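Local coordinates for protein AP endonuclease, family 2 (Brucella melitensis biovar Abortus, PDB 3NGF) that probably interconverts hydroxypyruvate and its isomer as a manganese-binding TIM-barrel enzyme of the hyi family, with possible relation to AP endonucleases, at residues Gly119-Arg122 and Lys123-Glu126; Arg28-Leu31 and Ala32-Gly36. One frame throughout, in Å; residues are numbered along the deposited sequence.

Contact 1: Gly119-Arg122 and Lys123-Glu126; sequences GLDR and KACE
Asp121 and Cys125 begin the helical backbone pairing of helix 122-140: Cys125 N donates to Asp121 O over 3.0 Å, and Glu126 N repeats the i to i+4 step onto Arg122 O. Asp121 itself stands at the N-cap. Its CG lies anti to the backbone N (chi1 179°), which turns the carboxylate back over the first turn, where OD2 takes the N-H of Ala124 at 3.0 Å. That donor reaches OD2 from the anti side, 24° out of the carboxylate plane. The other oxygen works through solvent: a water donates a hydrogen bond to Asp121 OD1 and accepts one from Lys123 N, so the one carboxylate serves two N-H groups of the opening turn, one directly and one by way of water.

Further on, Arg122 and Glu126 form a salt bridge one turn apart. Arg122 is bent at its second torsion (chi2 67°), and NE comes to 3.1 Å from Glu126 OE2. The carboxylate oxygen sits at the guanidinium edge, in plane, while the two flat groups stand nearly perpendicular. A second water donates to Glu126 OE2 and weakly accepts from Arg122 NH1. Both ends have other partners: Arg122 NH2 bonds the carbonyl of Phe161, and Glu126 OE1 pairs with Arg174. On the apolar side, Leu120 CB rests 3.6 Å from Cys125 SG, bringing the residue before the cap against the buried cysteine.

The chemistry is that of a capped helix start at the protein surface. A negative Asp121 would probably be favoured by the helix dipole, and Glu126, held between two arginines, is likely to stay ionised while joining the first turn to Arg174.

Contact 2: Arg28-Leu31 and Ala32-Gly36; sequences RFRL and AAEAG
Arg30 and Glu34 supply the ionic interaction, one turn apart on helix 25-34. Arg30 runs straight out to CD and then bends (chi3 60°), which swings NH1 back to 3.1 Å from Glu34 OE2; NH1 is also 3.1 Å from Glu34 OE1, so it lies near both carboxylate oxygens. The N-H points well at OE2 (164°), and OE2 lies in the guanidinium plane but is approached on its syn side from 35° outside the carboxylate plane. The aliphatic part of the arginine joins in, with CG 3.4 Å from OE2.

Backbone bonds make up the second group. Ala32 N to Arg28 O, Ala33 N to Phe29 O and Glu34 N to Arg30 O are regular helical pairs of 2.9 to 3.0 Å, whereas the bond from Ala35 N to Leu31 O is weak and bent. Gly36 then takes positive phi, and its N binds Ala33 O at 3.0 Å, closing the helix in a Schellman motif.

Van der Waals contact completes the account: the Ala32 CB methyl lies 3.5 Å from the carbonyl oxygen Arg28 O. Within the unit strand 11-15, helix 25-34, strand 39-41, Phe29 turns onto Glu56 and Leu57 of helix 50-59, and Gly36 bonds Asp266 in the C-terminal tail.

Contact 2 comes first along the chain and closes a helix, whereas contact 1 opens one. They lie on opposite sides of the chain's centre, their own centres 42 Å apart and their nearest atoms about 30 Å apart, without touching. Both nevertheless belong to helices packed round the same eight-stranded parallel barrel. The manganese is held by Glu150, Asp185, Gln211 and Glu247. Contact 1 is remote from that site, while in contact 2 the Arg28 side chain lies about 12 Å from that of Glu247, a predicted proton donor/acceptor. The Arg30 side chain of contact 2 is about 4 Å from a bound glycerol, probably from the crystallisation liquor.

Contact 1: Gly119-Arg122 and Lys123-Glu126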
ATOM      1  N   GLY A 119      10.714 -17.586 -12.901  1.00 29.13           N
ATOM      2  CA  GLY A 119      11.783 -17.939 -13.848  1.00 30.38           C
ATOM      3  C   GLY A 119      13.158 -17.391 -13.476  1.00 29.63           C
ATOM      4  O   GLY A 119      14.155 -17.683 -14.155  1.00 31.26           O
ATOM      5  N   LEU A 120      13.234 -16.605 -12.408  1.00 26.63           N
ATOM      6  CA  LEU A 120      14.524 -16.182 -11.873  1.00 25.75           C
ATOM      7  C   LEU A 120      14.910 -17.079 -10.700  1.00 25.74           C
ATOM      8  O   LEU A 120      14.059 -17.762 -10.117  1.00 25.04           O
ATOM      9  CB  LEU A 120      14.487 -14.714 -11.438  1.00 23.42           C
ATOM     10  CG  LEU A 120      14.178 -13.662 -12.506  1.00 23.64           C
ATOM     11  CD1 LEU A 120      14.295 -12.246 -11.885  1.00 20.14           C
ATOM     12  CD2 LEU A 120      15.090 -13.792 -13.733  1.00 25.40           C
ATOM     13  N   ASP A 121      16.204 -17.097 -10.379  1.00 25.86           N
ATOM     14  CA  ASP A 121      16.701 -17.857  -9.231  1.00 26.22           C
ATOM     15  C   ASP A 121      16.201 -17.228  -7.911  1.00 24.48           C
ATOM     16  O   ASP A 121      16.441 -16.047  -7.642  1.00 22.75           O
ATOM     17  CB  ASP A 121      18.232 -17.934  -9.266  1.00 27.94           C
ATOM     18  CG  ASP A 121      18.801 -18.693  -8.083  1.00 29.52           C
ATOM     19  OD1 ASP A 121      18.756 -19.942  -8.078  1.00 33.88           O
ATOM     20  OD2 ASP A 121      19.282 -18.032  -7.146  1.00 28.78           O
ATOM     21  N   ARG A 122      15.491 -18.018  -7.107  1.00 24.49           N
ATOM     22  CA  ARG A 122      14.833 -17.499  -5.907  1.00 23.31           C
ATOM     23  C   ARG A 122      15.825 -16.904  -4.916  1.00 22.64           C
ATOM     24  O   ARG A 122      15.587 -15.832  -4.374  1.00 21.14           O
ATOM     25  CB  ARG A 122      13.998 -18.591  -5.228  1.00 24.75           C
ATOM     26  CG  ARG A 122      13.186 -18.089  -4.044  1.00 23.70           C
ATOM     27  CD  ARG A 122      12.097 -17.121  -4.510  1.00 22.71           C
ATOM     28  NE  ARG A 122      11.409 -16.456  -3.404  1.00 22.31           N
ATOM     29  CZ  ARG A 122      10.339 -15.676  -3.539  1.00 21.68           C
ATOM     30  NH1 ARG A 122       9.793 -15.111  -2.461  1.00 21.74           N
ATOM     31  NH2 ARG A 122       9.789 -15.471  -4.740  1.00 21.38           N
ATOM     32  N   LYS A 123      16.943 -17.588  -4.691  1.00 24.46           N
ATOM     33  CA  LYS A 123      17.944 -17.110  -3.754  1.00 24.49           C
ATOM     34  C   LYS A 123      18.522 -15.756  -4.193  1.00 22.40           C
ATOM     35  O   LYS A 123      18.681 -14.867  -3.367  1.00 20.82           O
ATOM     36  CB  LYS A 123      19.059 -18.158  -3.570  1.00 27.39           C
ATOM     37  CG  LYS A 123      20.111 -17.803  -2.516  1.00 31.15           C
ATOM     38  CD  LYS A 123      21.250 -18.849  -2.485  1.00 37.59           C
ATOM     39  CE  LYS A 123      22.400 -18.432  -1.552  1.00 41.47           C
ATOM     40  NZ  LYS A 123      23.327 -17.418  -2.157  1.00 42.90           N
ATOM     41  N   ALA A 124      18.828 -15.602  -5.478  1.00 22.55           N
ATOM     42  CA  ALA A 124      19.340 -14.321  -5.997  1.00 21.80           C
ATOM     43  C   ALA A 124      18.302 -13.224  -5.781  1.00 19.14           C
ATOM     44  O   ALA A 124      18.645 -12.087  -5.427  1.00 17.92           O
ATOM     45  CB  ALA A 124      19.666 -14.418  -7.478  1.00 23.04           C
ATOM     46  N   CYS A 125      17.035 -13.556  -5.995  1.00 18.50           N
ATOM     47  CA  CYS A 125      15.975 -12.565  -5.832  1.00 17.05           C
ATOM     48  C   CYS A 125      15.831 -12.083  -4.394  1.00 16.51           C
ATOM     49  O   CYS A 125      15.682 -10.873  -4.141  1.00 14.96           O
ATOM     50  CB  CYS A 125      14.622 -13.113  -6.311  1.00 17.44           C
ATOM     51  SG  CYS A 125      14.484 -13.341  -8.112  1.00 19.00           S
ATOM     52  N   GLU A 126      15.850 -13.031  -3.464  1.00 16.64           N
ATOM     53  CA  GLU A 126      15.741 -12.716  -2.044  1.00 16.60           C
ATOM     54  C   GLU A 126      16.941 -11.913  -1.567  1.00 16.55           C
ATOM     55  O   GLU A 126      16.778 -10.996  -0.788  1.00 14.46           O
ATOM     56  CB  GLU A 126      15.581 -13.976  -1.210  1.00 18.54           C
ATOM     57  CG  GLU A 126      14.271 -14.700  -1.467  1.00 18.30           C
ATOM     58  CD  GLU A 126      14.080 -15.947  -0.627  1.00 22.31           C
ATOM     59  OE1 GLU A 126      14.976 -16.266   0.209  1.00 23.43           O
ATOM     60  OE2 GLU A 126      13.034 -16.634  -0.809  1.00 23.35           O
TER
HETATM   61  O   HOH W   1      17.418 -20.430  -5.509  1.00 30.11           O
HETATM   62  O   HOH W   2      10.713 -15.828   0.657  1.00 38.19           O

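Contact 2: Arg28-Leu31 and Ala32-Gly36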
ATOM      1  N   ARG A  28      -9.967  14.296  -7.728  1.00 12.43           N
ATOM      2  CA  ARG A  28     -10.334  13.246  -6.753  1.00 11.78           C
ATOM      3  C   ARG A  28     -10.068  13.655  -5.307  1.00 11.54           C
ATOM      4  O   ARG A  28     -10.732  13.178  -4.391  1.00 12.98           O
ATOM      5  CB  ARG A  28      -9.624  11.914  -7.083  1.00 11.33           C
ATOM      6  CG  ARG A  28      -9.995  11.444  -8.501  1.00 11.51           C
ATOM      7  CD  ARG A  28      -9.393  10.102  -8.902  1.00 11.41           C
ATOM      8  NE  ARG A  28      -9.581   9.904 -10.330  1.00 10.54           N
ATOM      9  CZ  ARG A  28      -8.815   9.170 -11.113  1.00 11.01           C
ATOM     10  NH1 ARG A  28      -7.802   8.455 -10.599  1.00 11.98           N
ATOM     11  NH2 ARG A  28      -9.098   9.100 -12.406  1.00 11.56           N
ATOM     12  N   PHE A  29      -9.091  14.554  -5.107  1.00 10.39           N
ATOM     13  CA  PHE A  29      -8.744  15.016  -3.767  1.00 10.15           C
ATOM     14  C   PHE A  29      -9.926  15.724  -3.098  1.00 11.05           C
ATOM     15  O   PHE A  29     -10.320  15.368  -1.974  1.00 10.74           O
ATOM     16  CB  PHE A  29      -7.512  15.923  -3.802  1.00  9.63           C
ATOM     17  CG  PHE A  29      -6.244  15.211  -4.233  1.00 10.09           C
ATOM     18  CD1 PHE A  29      -5.370  14.701  -3.290  1.00  9.72           C
ATOM     19  CD2 PHE A  29      -5.939  15.064  -5.577  1.00 11.04           C
ATOM     20  CE1 PHE A  29      -4.207  14.053  -3.675  1.00  8.78           C
ATOM     21  CE2 PHE A  29      -4.786  14.417  -5.982  1.00  9.50           C
ATOM     22  CZ  PHE A  29      -3.925  13.890  -5.024  1.00  9.88           C
ATOM     23  N   ARG A  30     -10.529  16.675  -3.811  1.00 11.66           N
ATOM     24  CA  ARG A  30     -11.726  17.371  -3.321  1.00 12.14           C
ATOM     25  C   ARG A  30     -12.889  16.400  -3.062  1.00 12.23           C
ATOM     26  O   ARG A  30     -13.591  16.488  -2.044  1.00 12.64           O
ATOM     27  CB  ARG A  30     -12.168  18.418  -4.319  1.00 13.25           C
ATOM     28  CG  ARG A  30     -13.423  19.203  -3.864  1.00 16.75           C
ATOM     29  CD  ARG A  30     -13.850  20.281  -4.864  1.00 21.67           C
ATOM     30  NE  ARG A  30     -14.190  19.741  -6.186  1.00 24.23           N
ATOM     31  CZ  ARG A  30     -15.360  19.195  -6.522  1.00 30.05           C
ATOM     32  NH1 ARG A  30     -16.359  19.091  -5.642  1.00 32.48           N
ATOM     33  NH2 ARG A  30     -15.540  18.749  -7.756  1.00 32.17           N
ATOM     34  N   LEU A  31     -13.124  15.491  -3.994  1.00 12.11           N
ATOM     35  CA  LEU A  31     -14.228  14.543  -3.795  1.00 13.73           C
ATOM     36  C   LEU A  31     -14.042  13.632  -2.557  1.00 13.32           C
ATOM     37  O   LEU A  31     -15.006  13.360  -1.828  1.00 14.70           O
ATOM     38  CB  LEU A  31     -14.481  13.739  -5.056  1.00 14.41           C
ATOM     39  CG  LEU A  31     -14.935  14.491  -6.310  1.00 17.03           C
ATOM     40  CD1 LEU A  31     -15.336  13.437  -7.365  1.00 17.30           C
ATOM     41  CD2 LEU A  31     -16.077  15.471  -6.055  1.00 16.65           C
ATOM     42  N   ALA A  32     -12.811  13.196  -2.299  1.00 12.44           N
ATOM     43  CA  ALA A  32     -12.499  12.387  -1.136  1.00 12.24           C
ATOM     44  C   ALA A  32     -12.715  13.181   0.133  1.00 12.78           C
ATOM     45  O   ALA A  32     -13.327  12.688   1.066  1.00 12.94           O
ATOM     46  CB  ALA A  32     -11.017  11.864  -1.200  1.00 10.81           C
ATOM     47  N   ALA A  33     -12.244  14.423   0.160  1.00 12.88           N
ATOM     48  CA  ALA A  33     -12.437  15.275   1.341  1.00 13.49           C
ATOM     49  C   ALA A  33     -13.931  15.587   1.598  1.00 15.24           C
ATOM     50  O   ALA A  33     -14.386  15.548   2.751  1.00 15.19           O
ATOM     51  CB  ALA A  33     -11.617  16.569   1.204  1.00 14.50           C
ATOM     52  N   GLU A  34     -14.695  15.853   0.536  1.00 15.09           N
ATOM     53  CA  GLU A  34     -16.145  16.136   0.673  1.00 17.82           C
ATOM     54  C   GLU A  34     -16.919  14.892   1.131  1.00 17.87           C
ATOM     55  O   GLU A  34     -17.969  15.025   1.765  1.00 18.65           O
ATOM     56  CB  GLU A  34     -16.725  16.691  -0.634  1.00 17.96           C
ATOM     57  CG  GLU A  34     -16.278  18.141  -0.941  1.00 20.49           C
ATOM     58  CD  GLU A  34     -16.797  18.665  -2.274  1.00 22.69           C
ATOM     59  OE1 GLU A  34     -17.515  17.908  -2.970  1.00 26.22           O
ATOM     60  OE2 GLU A  34     -16.498  19.841  -2.618  1.00 21.03           O
ATOM     61  N   ALA A  35     -16.378  13.700   0.848  1.00 16.38           N
ATOM     62  CA  ALA A  35     -16.991  12.431   1.268  1.00 16.28           C
ATOM     63  C   ALA A  35     -16.600  12.125   2.717  1.00 16.30           C
ATOM     64  O   ALA A  35     -17.091  11.184   3.289  1.00 17.03           O
ATOM     65  CB  ALA A  35     -16.572  11.267   0.316  1.00 15.46           C
ATOM     66  N   GLY A  36     -15.720  12.947   3.300  1.00 15.57           N
ATOM     67  CA  GLY A  36     -15.332  12.830   4.696  1.00 15.42           C
ATOM     68  C   GLY A  36     -14.086  12.019   4.979  1.00 14.79           C
ATOM     69  O   GLY A  36     -13.862  11.614   6.124  1.00 15.55           O
TER